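PDB 2GH9: maltose/maltodextrin-binding protein from Thermus thermophilus, which binds maltotriose and probably serves as the periplasmic receptor that hands maltodextrins to a membrane uptake system. Local coordinates for residues 340-354 against 366-378. Sequence-based numbering, arbitrary orientation.
Sequences EMGKVWGPWGNAISL and IVEDMVAEIKKAI. With GLC (alpha-D-glucopyranose), chain B.
M370 reaches across to P347, W348 and A351 where helices 341-357 and 363-378 pack as an antiparallel hairpin near the C-terminus of this periplasmic binding protein. Over segments 341-354 and 366-378 the axes come within 9.0 Å and run at 163°. Going outward along M370, CB lies beside the methyl of A351, and CG, anti to the backbone N, meets the P347 O from the side, at 3.6 Å. SD touches A351 CB at 3.7 Å and, roughly at right angles to that, the indole of W348, a Met-aromatic contact with the sulfur oblique, 52° off the normal of the five-membered ring. The bend at chi3 (90°) turns CE back from helix 341-357, so SD rather than the methyl carries the contact. No hydrogen bond joins the segments; apolar surfaces make the seam. I374 sends CG1 against CB and CG of P347 while its CD1 meets V344 CG1, and I366 lays CG2 on A351 and CD1 on L354 CB. At the other end the bent chain of K343 drapes over A377, with CE 3.4 Å from the A377 O.

On the first helix, turned from this seam, W345 serves the sugar site. One face of its indole is backed by M341 CE, 3.5 Å above the plane and over the centre; the opposite face carries the glucose, its C4 likewise 3.5 Å from the plane but offset toward the rim, a CH-pi stack common in carbohydrate sites. D65 takes a weak hydrogen bond from W345 NE1 and also binds the sugar. With an alanine in place of W345 the glucose would probably lose its stacking platform, D65 its indole N-H and M341 CE the ring it backs. At the open end of the hairpin, I378 CD1 rests against E340 CB, 3.8 Å away.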
loop_
_atom_site.group_PDB
_atom_site.type_symbol
_atom_site.label_atom_id
_atom_site.label_comp_id
_atom_site.label_asym_id
_atom_site.label_seq_id
_atom_site.Cartn_x
_atom_site.Cartn_y
_atom_site.Cartn_z
ATOM N N GLU A 340 -0.736 12.562 11.889
ATOM C CA GLU A 340 0.648 12.966 11.685
ATOM C C GLU A 340 1.376 12.172 10.592
ATOM O O GLU A 340 2.331 12.660 9.991
ATOM C CB GLU A 340 1.401 12.831 13.017
ATOM C CG GLU A 340 0.930 13.833 14.090
ATOM C CD GLU A 340 -0.227 13.340 14.964
ATOM O OE1 GLU A 340 -0.736 12.214 14.779
ATOM O OE2 GLU A 340 -0.628 14.108 15.864
ATOM N N MET A 341 0.914 10.952 10.319
ATOM C CA MET A 341 1.482 10.155 9.225
ATOM C C MET A 341 1.528 10.950 7.904
ATOM O O MET A 341 2.498 10.846 7.155
ATOM C CB MET A 341 0.691 8.838 9.054
ATOM C CG MET A 341 1.457 7.734 8.373
ATOM S SD MET A 341 3.117 7.427 9.019
ATOM C CE MET A 341 4.139 7.899 7.623
ATOM N N GLY A 342 0.501 11.755 7.629
ATOM C CA GLY A 342 0.464 12.596 6.423
ATOM C C GLY A 342 1.646 13.558 6.278
ATOM O O GLY A 342 2.063 13.890 5.160
ATOM N N LYS A 343 2.177 13.997 7.420
ATOM C CA LYS A 343 3.361 14.868 7.475
ATOM C C LYS A 343 4.684 14.144 7.179
ATOM O O LYS A 343 5.643 14.774 6.732
ATOM C CB LYS A 343 3.467 15.548 8.855
ATOM C CG LYS A 343 2.563 16.771 9.052
ATOM C CD LYS A 343 1.278 16.430 9.799
ATOM C CE LYS A 343 0.639 17.673 10.455
ATOM N NZ LYS A 343 -0.640 17.305 11.164
ATOM N N VAL A 344 4.744 12.835 7.419
ATOM C CA VAL A 344 6.022 12.088 7.333
ATOM C C VAL A 344 6.446 11.742 5.903
ATOM O O VAL A 344 7.614 11.864 5.560
ATOM C CB VAL A 344 5.982 10.826 8.208
ATOM C CG1 VAL A 344 7.272 9.984 8.026
ATOM C CG2 VAL A 344 5.813 11.218 9.684
ATOM N N TRP A 345 5.492 11.343 5.065
ATOM C CA TRP A 345 5.797 10.799 3.740
ATOM C C TRP A 345 6.627 11.741 2.861
ATOM O O TRP A 345 7.533 11.305 2.140
ATOM C CB TRP A 345 4.500 10.454 2.993
ATOM C CG TRP A 345 3.596 9.431 3.636
ATOM C CD1 TRP A 345 2.301 9.619 4.026
ATOM C CD2 TRP A 345 3.886 8.040 3.890
ATOM N NE1 TRP A 345 1.782 8.465 4.522
ATOM C CE2 TRP A 345 2.723 7.473 4.453
ATOM C CE3 TRP A 345 5.010 7.228 3.700
ATOM C CZ2 TRP A 345 2.649 6.129 4.830
ATOM C CZ3 TRP A 345 4.943 5.908 4.087
ATOM C CH2 TRP A 345 3.761 5.366 4.645
ATOM N N GLY A 346 6.289 13.024 2.877
ATOM C CA GLY A 346 6.973 13.996 2.016
ATOM C C GLY A 346 8.469 14.107 2.305
ATOM O O GLY A 346 9.285 13.802 1.429
ATOM N N PRO A 347 8.836 14.549 3.525
ATOM C CA PRO A 347 10.257 14.632 3.900
ATOM C C PRO A 347 10.979 13.279 3.874
ATOM O O PRO A 347 12.178 13.233 3.576
ATOM C CB PRO A 347 10.214 15.179 5.327
ATOM C CG PRO A 347 8.878 15.874 5.434
ATOM C CD PRO A 347 7.961 15.028 4.607
ATOM N N TRP A 348 10.254 12.195 4.186
ATOM C CA TRP A 348 10.833 10.845 4.153
ATOM C C TRP A 348 11.253 10.474 2.750
ATOM O O TRP A 348 12.370 9.997 2.545
ATOM C CB TRP A 348 9.836 9.821 4.716
ATOM C CG TRP A 348 10.348 8.422 4.934
ATOM C CD1 TRP A 348 11.630 7.953 4.775
ATOM C CD2 TRP A 348 9.578 7.316 5.400
ATOM N NE1 TRP A 348 11.695 6.622 5.112
ATOM C CE2 TRP A 348 10.454 6.207 5.511
ATOM C CE3 TRP A 348 8.233 7.152 5.746
ATOM C CZ2 TRP A 348 10.018 4.961 5.925
ATOM C CZ3 TRP A 348 7.812 5.925 6.171
ATOM C CH2 TRP A 348 8.692 4.839 6.252
ATOM N N GLY A 349 10.359 10.699 1.794
ATOM C CA GLY A 349 10.613 10.453 0.387
ATOM C C GLY A 349 11.588 11.451 -0.228
ATOM O O GLY A 349 12.336 11.115 -1.150
ATOM N N ASN A 350 11.569 12.679 0.277
ATOM C CA ASN A 350 12.548 13.683 -0.139
ATOM C C ASN A 350 13.956 13.243 0.271
ATOM O O ASN A 350 14.898 13.379 -0.496
ATOM C CB ASN A 350 12.191 15.061 0.438
ATOM C CG ASN A 350 10.944 15.684 -0.225
ATOM O OD1 ASN A 350 10.464 15.220 -1.273
ATOM N ND2 ASN A 350 10.426 16.756 0.392
ATOM N N ALA A 351 14.084 12.693 1.471
ATOM C CA ALA A 351 15.370 12.194 1.958
ATOM C C ALA A 351 15.931 11.107 1.035
ATOM O O ALA A 351 17.121 11.117 0.700
ATOM C CB ALA A 351 15.222 11.669 3.365
ATOM N N ILE A 352 15.070 10.168 0.626
ATOM C CA ILE A 352 15.492 9.037 -0.208
ATOM C C ILE A 352 15.942 9.512 -1.572
ATOM O O ILE A 352 16.996 9.094 -2.084
ATOM C CB ILE A 352 14.364 7.951 -0.340
ATOM C CG1 ILE A 352 14.080 7.329 1.031
ATOM C CG2 ILE A 352 14.743 6.884 -1.430
ATOM C CD1 ILE A 352 12.727 6.589 1.166
ATOM N N SER A 353 15.136 10.377 -2.179
ATOM C CA SER A 353 15.476 10.949 -3.473
ATOM C C SER A 353 16.814 11.727 -3.431
ATOM O O SER A 353 17.602 11.632 -4.360
ATOM C CB SER A 353 14.333 11.843 -3.981
ATOM O OG SER A 353 13.246 11.034 -4.404
ATOM N N LEU A 354 17.052 12.477 -2.359
ATOM C CA LEU A 354 18.342 13.175 -2.162
ATOM C C LEU A 354 19.511 12.198 -2.020
ATOM O O LEU A 354 20.598 12.415 -2.572
ATOM C CB LEU A 354 18.303 14.046 -0.900
ATOM C CG LEU A 354 18.079 15.552 -1.007
ATOM C CD1 LEU A 354 16.820 15.872 -1.762
ATOM C CD2 LEU A 354 18.048 16.146 0.399
ATOM N N ILE A 366 21.302 14.370 5.588
ATOM C CA ILE A 366 20.001 14.123 4.947
ATOM C C ILE A 366 19.013 13.590 5.983
ATOM O O ILE A 366 17.908 14.124 6.122
ATOM C CB ILE A 366 20.120 13.153 3.737
ATOM C CG1 ILE A 366 20.818 13.859 2.570
ATOM C CG2 ILE A 366 18.725 12.650 3.296
ATOM C CD1 ILE A 366 21.112 12.998 1.377
ATOM N N VAL A 367 19.426 12.570 6.734
ATOM C CA VAL A 367 18.571 12.006 7.783
ATOM C C VAL A 367 18.286 13.028 8.895
ATOM O O VAL A 367 17.158 13.102 9.412
ATOM C CB VAL A 367 19.183 10.710 8.383
ATOM C CG1 VAL A 367 18.348 10.210 9.556
ATOM C CG2 VAL A 367 19.311 9.630 7.306
ATOM N N GLU A 368 19.301 13.809 9.269
ATOM C CA GLU A 368 19.121 14.861 10.284
ATOM C C GLU A 368 18.064 15.884 9.853
ATOM O O GLU A 368 17.155 16.208 10.619
ATOM C CB GLU A 368 20.457 15.569 10.605
ATOM C CG GLU A 368 21.373 14.773 11.545
ATOM C CD GLU A 368 22.760 15.415 11.780
ATOM O OE1 GLU A 368 23.147 16.378 11.077
ATOM O OE2 GLU A 368 23.466 14.918 12.684
ATOM N N ASP A 369 18.193 16.365 8.623
ATOM C CA ASP A 369 17.271 17.331 8.032
ATOM C C ASP A 369 15.859 16.756 7.863
ATOM O O ASP A 369 14.869 17.447 8.127
ATOM C CB ASP A 369 17.791 17.804 6.665
ATOM C CG ASP A 369 19.129 18.587 6.752
ATOM O OD1 ASP A 369 19.562 18.986 7.870
ATOM O OD2 ASP A 369 19.751 18.787 5.680
ATOM N N MET A 370 15.770 15.497 7.418
ATOM C CA MET A 370 14.485 14.799 7.324
ATOM C C MET A 370 13.768 14.832 8.665
ATOM O O MET A 370 12.615 15.259 8.748
ATOM C CB MET A 370 14.702 13.342 6.893
ATOM C CG MET A 370 13.422 12.479 6.817
ATOM S SD MET A 370 13.814 10.716 6.686
ATOM C CE MET A 370 13.873 10.215 8.401
ATOM N N VAL A 371 14.463 14.366 9.700
ATOM C CA VAL A 371 13.960 14.372 11.073
ATOM C C VAL A 371 13.553 15.787 11.544
ATOM O O VAL A 371 12.521 15.958 12.216
ATOM C CB VAL A 371 15.019 13.789 12.055
ATOM C CG1 VAL A 371 14.614 14.035 13.506
ATOM C CG2 VAL A 371 15.236 12.284 11.794
ATOM N N ALA A 372 14.371 16.783 11.190
ATOM C CA ALA A 372 14.103 18.191 11.531
ATOM C C ALA A 372 12.830 18.707 10.850
ATOM O O ALA A 372 11.961 19.272 11.513
ATOM C CB ALA A 372 15.283 19.058 11.153
ATOM N N GLU A 373 12.740 18.497 9.536
ATOM C CA GLU A 373 11.546 18.813 8.728
ATOM C C GLU A 373 10.243 18.181 9.223
ATOM O O GLU A 373 9.204 18.845 9.245
ATOM C CB GLU A 373 11.756 18.373 7.285
ATOM C CG GLU A 373 12.714 19.243 6.497
ATOM C CD GLU A 373 12.872 18.800 5.050
ATOM O OE1 GLU A 373 11.963 18.119 4.508
ATOM O OE2 GLU A 373 13.913 19.143 4.443
ATOM N N ILE A 374 10.304 16.899 9.583
ATOM C CA ILE A 374 9.151 16.185 10.142
ATOM C C ILE A 374 8.743 16.735 11.510
ATOM O O ILE A 374 7.552 16.906 11.766
ATOM C CB ILE A 374 9.405 14.640 10.252
ATOM C CG1 ILE A 374 9.483 14.004 8.859
ATOM C CG2 ILE A 374 8.314 13.970 11.045
ATOM C CD1 ILE A 374 10.039 12.588 8.850
ATOM N N LYS A 375 9.718 16.999 12.388
ATOM C CA LYS A 375 9.427 17.572 13.722
ATOM C C LYS A 375 8.698 18.902 13.589
ATOM O O LYS A 375 7.701 19.152 14.280
ATOM C CB LYS A 375 10.705 17.770 14.554
ATOM C CG LYS A 375 11.189 16.510 15.253
ATOM C CD LYS A 375 12.401 16.776 16.161
ATOM C CE LYS A 375 13.079 15.464 16.577
ATOM N NZ LYS A 375 14.171 15.643 17.597
ATOM N N LYS A 376 9.208 19.736 12.689
ATOM C CA LYS A 376 8.609 21.036 12.381
ATOM C C LYS A 376 7.187 20.930 11.822
ATOM O O LYS A 376 6.319 21.718 12.204
ATOM C CB LYS A 376 9.514 21.832 11.426
ATOM C CG LYS A 376 10.635 22.581 12.170
ATOM C CD LYS A 376 11.895 22.797 11.328
ATOM C CE LYS A 376 12.998 23.502 12.135
ATOM N NZ LYS A 376 14.005 24.184 11.247
ATOM N N ALA A 377 6.951 19.952 10.944
ATOM C CA ALA A 377 5.639 19.773 10.311
ATOM C C ALA A 377 4.593 19.250 11.295
ATOM O O ALA A 377 3.408 19.589 11.179
ATOM C CB ALA A 377 5.742 18.858 9.093
ATOM N N ILE A 378 5.026 18.438 12.258
ATOM C CA ILE A 378 4.126 17.943 13.302
ATOM C C ILE A 378 3.747 19.046 14.307
ATOM O O ILE A 378 2.564 19.358 14.459
ATOM C CB ILE A 378 4.717 16.713 14.049
ATOM C CG1 ILE A 378 4.743 15.488 13.124
ATOM C CG2 ILE A 378 3.904 16.399 15.296
ATOM C CD1 ILE A 378 4.867 14.156 13.854
HETATM C C1 GLC B . 1.342 4.767 0.734
HETATM C C2 GLC B . 0.359 5.526 1.607
HETATM C C3 GLC B . 0.173 6.942 1.087
HETATM C C4 GLC B . 1.536 7.611 0.954
HETATM C C5 GLC B . 2.508 6.789 0.095
HETATM C C6 GLC B . 3.929 7.371 0.050
HETATM O O2 GLC B . -0.907 4.842 1.647
HETATM O O3 GLC B . -0.652 7.682 1.981
HETATM O O4 GLC B . 1.331 8.905 0.390
HETATM O O5 GLC B . 2.601 5.462 0.622
HETATM O O6 GLC B . 4.612 6.850 -1.096
#